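Local atomic coordinates of Lv-ranaspumin (Lv-RSN-1) (Leptodactylus vastus, PDB entry 4K82), a protein that is a surfactant protein of the frog's foam nest, where it probably lowers surface tension and so helps the foam form and last. Residues E32-I37 with N111-V116; A39-K44 with D91-L96. One frame throughout, in Å; residues are numbered along the deposited sequence. Where two conformers were deposited one is given.

Contact 1: E32-I37 with N111-V116; sequences ELAVII and NAVCDV
Val113 sets one methyl, CG1, between Ala34 and Val35, and this branch makes the nearest approaches from its helix. CG1 lies 3.6 Å from Ala34 CB and 3.7 Å from Val35 CG2, bridging two successive residues of the partner helix. Its placement follows from the first torsion of Val113: CG1 stands anti to the backbone N (chi1 173°), beside the carbonyl carbon, while the CA-CB bond already points at the other helix. Val35 answers with the branch beside its own backbone N, and the two valine side chains cross at about a right angle. Because Ala34 ends at CB, the backbones come close, with Ala34 CA and Cys114 CA 6.0 Å apart. All three touching residues are buried, and the contact is wholly apolar. The loose side belongs to helix 107-121, where Asn111 and Asp115 are exposed; Leu33 and Ile36 of helix 29-42 pack instead on helix 48-64. A covalent tie runs alongside the apolar patch, since Cys114 is disulfide-bonded to Cys38. Close approach at a small residue, beside a disulfide between the same two helices, is characteristic of helix-helix packing in a cross-linked, mainly helical core.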
loop_
_atom_site.group_PDB
_atom_site.type_symbol
_atom_site.label_atom_id
_atom_site.label_comp_id
_atom_site.label_asym_id
_atom_site.label_seq_id
_atom_site.Cartn_x
_atom_site.Cartn_y
_atom_site.Cartn_z
ATOM N N GLU A 32 2.703 5.615 -0.247
ATOM C CA GLU A 32 1.533 5.730 0.611
ATOM C C GLU A 32 0.354 6.361 -0.126
ATOM O O GLU A 32 -0.798 5.960 0.073
ATOM C CB GLU A 32 1.870 6.539 1.864
ATOM C CG GLU A 32 2.864 5.831 2.780
ATOM C CD GLU A 32 3.219 6.653 4.003
ATOM O OE1 GLU A 32 3.616 7.826 3.835
ATOM O OE2 GLU A 32 3.096 6.122 5.127
ATOM N N LEU A 33 0.640 7.358 -0.966
ATOM C CA LEU A 33 -0.408 8.006 -1.739
ATOM C C LEU A 33 -0.988 7.039 -2.752
ATOM O O LEU A 33 -2.196 7.054 -2.991
ATOM C CB LEU A 33 0.103 9.263 -2.458
ATOM C CG LEU A 33 0.476 10.406 -1.519
ATOM C CD1 LEU A 33 0.978 11.593 -2.338
ATOM C CD2 LEU A 33 -0.714 10.803 -0.645
ATOM N N ALA A 34 -0.132 6.216 -3.359
ATOM C CA ALA A 34 -0.597 5.250 -4.350
ATOM C C ALA A 34 -1.564 4.268 -3.693
ATOM O O ALA A 34 -2.597 3.930 -4.260
ATOM C CB ALA A 34 0.583 4.511 -4.983
ATOM N N VAL A 35 -1.233 3.817 -2.490
ATOM C CA VAL A 35 -2.114 2.923 -1.752
ATOM C C VAL A 35 -3.476 3.559 -1.502
ATOM O O VAL A 35 -4.508 2.951 -1.769
ATOM C CB VAL A 35 -1.488 2.509 -0.414
ATOM C CG1 VAL A 35 -2.496 1.752 0.432
ATOM C CG2 VAL A 35 -0.221 1.682 -0.656
ATOM N N ILE A 36 -3.476 4.793 -1.011
ATOM C CA ILE A 36 -4.719 5.504 -0.737
ATOM C C ILE A 36 -5.553 5.724 -1.993
ATOM O O ILE A 36 -6.743 5.410 -2.021
ATOM C CB ILE A 36 -4.414 6.838 -0.074
ATOM C CG1 ILE A 36 -3.796 6.574 1.295
ATOM C CG2 ILE A 36 -5.689 7.678 0.070
ATOM C CD1 ILE A 36 -3.157 7.813 1.911
ATOM N N ILE A 37 -4.913 6.242 -3.034
ATOM C CA ILE A 37 -5.603 6.498 -4.291
ATOM C C ILE A 37 -6.177 5.210 -4.889
ATOM O O ILE A 37 -7.333 5.149 -5.298
ATOM C CB ILE A 37 -4.656 7.176 -5.300
ATOM C CG1 ILE A 37 -4.421 8.633 -4.881
ATOM C CG2 ILE A 37 -5.260 7.156 -6.692
ATOM C CD1 ILE A 37 -3.152 9.233 -5.473
ATOM N N ASN A 111 2.279 2.412 -10.361
ATOM C CA ASN A 111 1.449 1.347 -10.910
ATOM C C ASN A 111 1.692 -0.002 -10.238
ATOM O O ASN A 111 0.752 -0.774 -10.033
ATOM C CB ASN A 111 1.632 1.242 -12.428
ATOM C CG ASN A 111 1.110 2.464 -13.159
ATOM O OD1 ASN A 111 0.254 3.185 -12.642
ATOM N ND2 ASN A 111 1.620 2.708 -14.365
ATOM N N ALA A 112 2.944 -0.272 -9.874
ATOM C CA ALA A 112 3.280 -1.517 -9.191
ATOM C C ALA A 112 2.620 -1.555 -7.818
ATOM O O ALA A 112 2.099 -2.583 -7.396
ATOM C CB ALA A 112 4.793 -1.670 -9.057
ATOM N N VAL A 113 2.652 -0.424 -7.118
ATOM C CA VAL A 113 1.978 -0.316 -5.820
ATOM C C VAL A 113 0.460 -0.436 -5.984
ATOM O O VAL A 113 -0.219 -1.090 -5.189
ATOM C CB VAL A 113 2.321 1.014 -5.124
ATOM C CG1 VAL A 113 1.481 1.190 -3.872
ATOM C CG2 VAL A 113 3.810 1.072 -4.778
ATOM N N CYS A 114 -0.062 0.176 -7.039
ATOM C CA CYS A 114 -1.488 0.140 -7.309
ATOM C C CYS A 114 -1.961 -1.292 -7.554
ATOM O O CYS A 114 -2.981 -1.726 -7.013
ATOM C CB CYS A 114 -1.788 1.014 -8.526
ATOM S SG CYS A 114 -3.500 1.533 -8.685
ATOM N N ASP A 115 -1.209 -2.029 -8.365
ATOM C CA ASP A 115 -1.548 -3.423 -8.652
ATOM C C ASP A 115 -1.542 -4.289 -7.385
ATOM O O ASP A 115 -2.450 -5.099 -7.173
ATOM C CB ASP A 115 -0.628 -4.000 -9.732
ATOM C CG ASP A 115 -0.888 -3.390 -11.110
ATOM O OD1 ASP A 115 -1.917 -2.694 -11.281
ATOM O OD2 ASP A 115 -0.062 -3.610 -12.022
ATOM N N VAL A 116 -0.534 -4.097 -6.533
ATOM C CA VAL A 116 -0.487 -4.795 -5.258
ATOM C C VAL A 116 -1.676 -4.448 -4.373
ATOM O O VAL A 116 -2.287 -5.326 -3.758
ATOM C CB VAL A 116 0.826 -4.499 -4.509
ATOM C CG1 VAL A 116 0.693 -4.845 -3.030
ATOM C CG2 VAL A 116 1.975 -5.260 -5.152
#

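Contact 2: A39-K44 with D91-L96; sequences AYQNGK and DIIQGL
Helix 29-42 is ending where it meets helix 89-102: Tyr40 CA and Ile93 CA are 7.5 Å apart, and Gly43, its psi swung to an extended value, is the first residue to leave helical geometry. Between the two helices Ile93 lies over one face of the Tyr40 ring. Its CG1 sits 4.1 Å from the ring centroid and 23° off the normal, a CH-pi contact displaced toward the rim, with CG1 to Tyr40 CG at 3.8 Å. The first torsion of Tyr40 swings CG away from the backbone N and brings the ring to the isoleucine. The Tyr40 ring also meets that of Phe51, and Tyr40 touches Leu54, both of helix 48-64, so this is a three-helix junction within the mainly helical fold. Beside the ring, where both glutamines are partly exposed, an amide pair adds a hydrogen bond: Gln41 NE2 donates to Gln94 OE1 at 2.9 Å, almost straight at 177°. The acceptor lies in the Gln41 amide plane, whereas the donor is tilted from the Gln94 carbonyl plane, the two amides being turned 46° apart. Gln41 reaches across with an extended chain; that of Gln94 bends at chi2. A leucine in place of Gln41 would probably leave Gln94 OE1 without this donor and the Gln94 amide freer to turn.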
loop_
_atom_site.group_PDB
_atom_site.type_symbol
_atom_site.label_atom_id
_atom_site.label_comp_id
_atom_site.label_asym_id
_atom_site.label_seq_id
_atom_site.Cartn_x
_atom_site.Cartn_y
_atom_site.Cartn_z
ATOM N N ALA A 39 -6.802 2.352 -3.361
ATOM C CA ALA A 39 -7.817 1.775 -2.493
ATOM C C ALA A 39 -9.155 2.449 -2.757
ATOM O O ALA A 39 -10.187 1.796 -2.899
ATOM C CB ALA A 39 -7.425 1.934 -1.027
ATOM N N TYR A 40 -9.137 3.775 -2.816
ATOM C CA TYR A 40 -10.349 4.506 -3.123
ATOM C C TYR A 40 -10.933 4.096 -4.477
ATOM O O TYR A 40 -12.133 3.852 -4.591
ATOM C CB TYR A 40 -10.098 6.023 -3.074
ATOM C CG TYR A 40 -11.379 6.799 -3.179
ATOM C CD1 TYR A 40 -11.953 7.053 -4.418
ATOM C CD2 TYR A 40 -12.034 7.245 -2.044
ATOM C CE1 TYR A 40 -13.151 7.740 -4.521
ATOM C CE2 TYR A 40 -13.231 7.936 -2.140
ATOM C CZ TYR A 40 -13.782 8.169 -3.386
ATOM O OH TYR A 40 -14.977 8.854 -3.506
ATOM N N GLN A 41 -10.077 4.001 -5.493
ATOM C CA GLN A 41 -10.529 3.758 -6.860
ATOM C C GLN A 41 -11.018 2.335 -7.082
ATOM O O GLN A 41 -11.865 2.105 -7.953
ATOM C CB GLN A 41 -9.411 4.053 -7.862
ATOM C CG GLN A 41 -9.088 5.525 -8.075
ATOM C CD GLN A 41 -7.866 5.714 -8.944
ATOM O OE1 GLN A 41 -6.971 4.855 -8.982
ATOM N NE2 GLN A 41 -7.795 6.843 -9.619
ATOM N N ASN A 42 -10.489 1.388 -6.312
ATOM C CA ASN A 42 -10.751 -0.029 -6.573
ATOM C C ASN A 42 -11.583 -0.770 -5.539
ATOM O O ASN A 42 -12.085 -1.851 -5.831
ATOM C CB ASN A 42 -9.433 -0.781 -6.798
ATOM C CG ASN A 42 -8.753 -0.383 -8.091
ATOM O OD1 ASN A 42 -9.093 -0.894 -9.160
ATOM N ND2 ASN A 42 -7.802 0.541 -8.008
ATOM N N GLY A 43 -11.728 -0.205 -4.343
ATOM C CA GLY A 43 -12.519 -0.830 -3.293
ATOM C C GLY A 43 -13.941 -1.134 -3.727
ATOM O O GLY A 43 -14.570 -0.329 -4.405
ATOM N N LYS A 44 -14.446 -2.305 -3.345
ATOM C CA LYS A 44 -15.786 -2.717 -3.749
ATOM C C LYS A 44 -16.759 -2.588 -2.596
ATOM O O LYS A 44 -16.451 -3.001 -1.479
ATOM C CB LYS A 44 -15.783 -4.161 -4.257
ATOM C CG LYS A 44 -14.876 -4.401 -5.453
ATOM C CD LYS A 44 -15.060 -3.325 -6.512
ATOM C CE LYS A 44 -14.221 -3.610 -7.753
ATOM N NZ LYS A 44 -12.770 -3.766 -7.435
ATOM N N ASP A 91 -13.418 13.522 -5.698
ATOM C CA ASP A 91 -12.815 14.602 -6.458
ATOM C C ASP A 91 -11.401 14.899 -5.995
ATOM O O ASP A 91 -10.552 15.238 -6.816
ATOM C CB ASP A 91 -13.657 15.872 -6.392
ATOM C CG ASP A 91 -14.911 15.779 -7.229
ATOM O OD1 ASP A 91 -15.009 14.848 -8.063
ATOM O OD2 ASP A 91 -15.789 16.648 -7.066
ATOM N N ILE A 92 -11.160 14.806 -4.684
ATOM C CA ILE A 92 -9.815 14.993 -4.157
ATOM C C ILE A 92 -8.888 13.909 -4.694
ATOM O O ILE A 92 -7.784 14.188 -5.159
ATOM C CB ILE A 92 -9.793 14.986 -2.613
ATOM C CG1 ILE A 92 -10.513 16.229 -2.093
ATOM C CG2 ILE A 92 -8.366 14.925 -2.114
ATOM C CD1 ILE A 92 -10.729 16.230 -0.597
ATOM N N ILE A 93 -9.359 12.672 -4.650
ATOM C CA ILE A 93 -8.544 11.551 -5.103
ATOM C C ILE A 93 -8.203 11.671 -6.591
ATOM O O ILE A 93 -7.047 11.484 -6.985
ATOM C CB ILE A 93 -9.231 10.209 -4.792
ATOM C CG1 ILE A 93 -9.320 9.978 -3.280
ATOM C CG2 ILE A 93 -8.510 9.038 -5.507
ATOM C CD1 ILE A 93 -7.995 9.608 -2.603
ATOM N N GLN A 94 -9.195 12.015 -7.409
ATOM C CA GLN A 94 -8.957 12.122 -8.845
ATOM C C GLN A 94 -8.052 13.312 -9.149
ATOM O O GLN A 94 -7.130 13.205 -9.963
ATOM C CB GLN A 94 -10.273 12.209 -9.625
ATOM C CG GLN A 94 -11.086 10.917 -9.586
ATOM C CD GLN A 94 -10.320 9.707 -10.132
ATOM O OE1 GLN A 94 -9.903 8.825 -9.378
ATOM N NE2 GLN A 94 -10.140 9.663 -11.452
ATOM N N GLY A 95 -8.300 14.431 -8.472
ATOM C CA GLY A 95 -7.449 15.603 -8.589
ATOM C C GLY A 95 -6.011 15.336 -8.185
ATOM O O GLY A 95 -5.059 15.739 -8.867
ATOM N N LEU A 96 -5.849 14.630 -7.070
ATOM C CA LEU A 96 -4.532 14.302 -6.569
ATOM C C LEU A 96 -3.803 13.400 -7.560
ATOM O O LEU A 96 -2.621 13.605 -7.854
ATOM C CB LEU A 96 -4.646 13.628 -5.198
ATOM C CG LEU A 96 -3.314 13.287 -4.552
ATOM C CD1 LEU A 96 -2.472 14.558 -4.454
ATOM C CD2 LEU A 96 -3.563 12.685 -3.185
#

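In the fold
Helix 29-42 takes part in both contacts, meeting helix 107-121 through its middle in contact 1 and helix 89-102 through its C-terminal end in contact 2. The centres of the contacts are about 11 Å apart, that of contact 1 about 5 Å and that of contact 2 about 14 Å from the centre of the chain. Along the chain the partner helices are consecutive, and contact 2 is nested inside the loop that contact 1 closes. The contacts also touch: Ile37 CG2 is 3.9 Å from Ile93 CG2, and Ile36 CG2 is 4.0 Å from Ile93 CD1. Ile37 also touches Phe110 of helix 107-121, which ties the three helices together.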